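Local coordinates for protein lysine-sensitive aspartokinase 3 (PDB 2J0X) that catalyses the ATP-dependent phosphorylation of L-aspartate to 4-phospho-L-aspartate, the first step of lysine biosynthesis, and is allosterically inhibited by lysine, at residues 329-334 with 368-373. Residues are numbered along the deposited sequence; the frame is centred on the assembly and turned at random.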
# COMPACT_ATOMS: atom_id res chain seq x y z
N PHE A 329 -1.41 -4.27 5.25
CA PHE A 329 -2.58 -3.40 5.33
C PHE A 329 -3.74 -4.15 5.97
O PHE A 329 -4.61 -3.53 6.59
CB PHE A 329 -2.94 -2.86 3.96
CG PHE A 329 -1.94 -1.90 3.43
CD1 PHE A 329 -1.19 -2.21 2.30
CD2 PHE A 329 -1.72 -0.69 4.07
CE1 PHE A 329 -0.23 -1.32 1.83
CE2 PHE A 329 -0.76 0.20 3.60
CZ PHE A 329 -0.02 -0.12 2.49
N GLY A 330 -3.76 -5.47 5.83
CA GLY A 330 -4.82 -6.22 6.45
C GLY A 330 -4.65 -5.99 7.94
O GLY A 330 -5.60 -5.61 8.64
N ILE A 331 -3.43 -6.21 8.43
CA ILE A 331 -3.13 -5.99 9.84
C ILE A 331 -3.54 -4.59 10.24
O ILE A 331 -4.26 -4.39 11.23
CB ILE A 331 -1.62 -6.11 10.15
CG1 ILE A 331 -1.17 -7.56 10.06
CG2 ILE A 331 -1.33 -5.57 11.55
CD1 ILE A 331 0.26 -7.75 10.53
N LEU A 332 -3.07 -3.60 9.49
CA LEU A 332 -3.40 -2.21 9.80
C LEU A 332 -4.91 -1.98 9.91
O LEU A 332 -5.37 -1.34 10.84
CB LEU A 332 -2.79 -1.25 8.77
CG LEU A 332 -1.29 -0.98 8.83
CD1 LEU A 332 -0.88 -0.06 7.68
CD2 LEU A 332 -0.93 -0.36 10.18
N ALA A 333 -5.67 -2.50 8.95
CA ALA A 333 -7.11 -2.33 9.00
C ALA A 333 -7.62 -2.94 10.31
O ALA A 333 -8.26 -2.25 11.11
CB ALA A 333 -7.78 -2.99 7.79
N ARG A 334 -7.32 -4.22 10.54
CA ARG A 334 -7.76 -4.91 11.75
C ARG A 334 -7.52 -4.07 13.01
O ARG A 334 -8.32 -4.10 13.95
CB ARG A 334 -7.03 -6.27 11.88
CG ARG A 334 -7.08 -6.88 13.30
CD ARG A 334 -6.63 -8.34 13.38
NE ARG A 334 -5.37 -8.61 12.68
CZ ARG A 334 -5.29 -8.88 11.38
NH1 ARG A 334 -6.39 -8.91 10.64
NH2 ARG A 334 -4.11 -9.11 10.82
N GLN A 368 1.74 -1.36 20.95
CA GLN A 368 2.75 -2.42 20.90
C GLN A 368 2.15 -3.68 20.32
O GLN A 368 2.87 -4.54 19.80
CB GLN A 368 3.32 -2.70 22.29
CG GLN A 368 4.60 -1.93 22.63
CD GLN A 368 5.86 -2.47 21.93
OE1 GLN A 368 6.04 -3.68 21.80
NE2 GLN A 368 6.73 -1.56 21.51
N SER A 369 0.83 -3.78 20.40
CA SER A 369 0.11 -4.93 19.86
C SER A 369 0.31 -4.96 18.35
O SER A 369 0.70 -5.98 17.77
CB SER A 369 -1.38 -4.81 20.19
OG SER A 369 -2.13 -5.80 19.51
N LEU A 370 0.03 -3.82 17.72
CA LEU A 370 0.16 -3.66 16.28
C LEU A 370 1.61 -3.88 15.85
O LEU A 370 1.90 -4.67 14.95
CB LEU A 370 -0.28 -2.25 15.89
CG LEU A 370 -0.12 -1.85 14.43
CD1 LEU A 370 -0.93 -2.81 13.55
CD2 LEU A 370 -0.56 -0.40 14.25
N LEU A 371 2.52 -3.17 16.52
CA LEU A 371 3.94 -3.26 16.23
C LEU A 371 4.47 -4.69 16.30
O LEU A 371 5.34 -5.09 15.52
CB LEU A 371 4.72 -2.39 17.21
CG LEU A 371 4.17 -0.99 17.41
CD1 LEU A 371 5.01 -0.26 18.42
CD2 LEU A 371 4.15 -0.24 16.09
N MET A 372 3.94 -5.48 17.23
CA MET A 372 4.39 -6.85 17.33
C MET A 372 3.91 -7.61 16.09
O MET A 372 4.70 -8.30 15.45
CB MET A 372 3.87 -7.49 18.62
CG MET A 372 4.46 -8.86 18.92
SD MET A 372 4.68 -9.17 20.70
CE MET A 372 6.11 -10.32 20.70
N GLU A 373 2.64 -7.44 15.75
CA GLU A 373 2.05 -8.10 14.59
C GLU A 373 2.85 -7.75 13.34
O GLU A 373 3.09 -8.61 12.47
CB GLU A 373 0.59 -7.66 14.45
CG GLU A 373 -0.43 -8.80 14.36
CD GLU A 373 -1.84 -8.35 14.72
OE1 GLU A 373 -2.03 -7.85 15.85
OE2 GLU A 373 -2.76 -8.50 13.88
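A chi1 of 176° swings the isobutyl group of L370 opposite its backbone N, and in I331 it is CG2 that takes that position, which brings CD1 of L370 and CG2 of I331 together at 3.4 Å. They join the two helices of an ACT domain, 324-334 and 368-375, which run antiparallel, with local axes 165° apart and 10.4 Å at closest approach. L370 CD2 reaches L332 CD2 at 4.1 Å, and L332 continues the apolar layer toward V339 and L351 on strands 338-344 and 348-354. The longer branch of I331 passes E373 in the opposite direction, its CD1 reaching the backbone O of E373 at 3.5 Å and lying 3.9 Å from CB. Beyond this apolar contact, E373 and R334 form a salt bridge at the more exposed side. A bend at chi3 turns the R334 guanidinium so that E373 OE2 meets its edge in plane, with the two groups nearly coplanar. OE1 is hydrogen-bonded to H335 NE2, and the two carboxylate oxygens thus hold R334 and the next residue at the C-terminal end of helix 324-334. Replacing E373 with an alanine is likely to leave the R334 guanidinium without its counter-charge and H335 NE2 without this carboxylate partner, and to strip I331 of part of its cover. V339 belongs to the lysine site shared between subunits, and F329 meets F329 of the second subunit, which places this helix pair beside the regulatory dimer interface. R334 NE donates to E373 OE2 over 2.9 Å, nearly straight at 168°, whereas NH2 gives the same oxygen a weak bond of 3.4 Å.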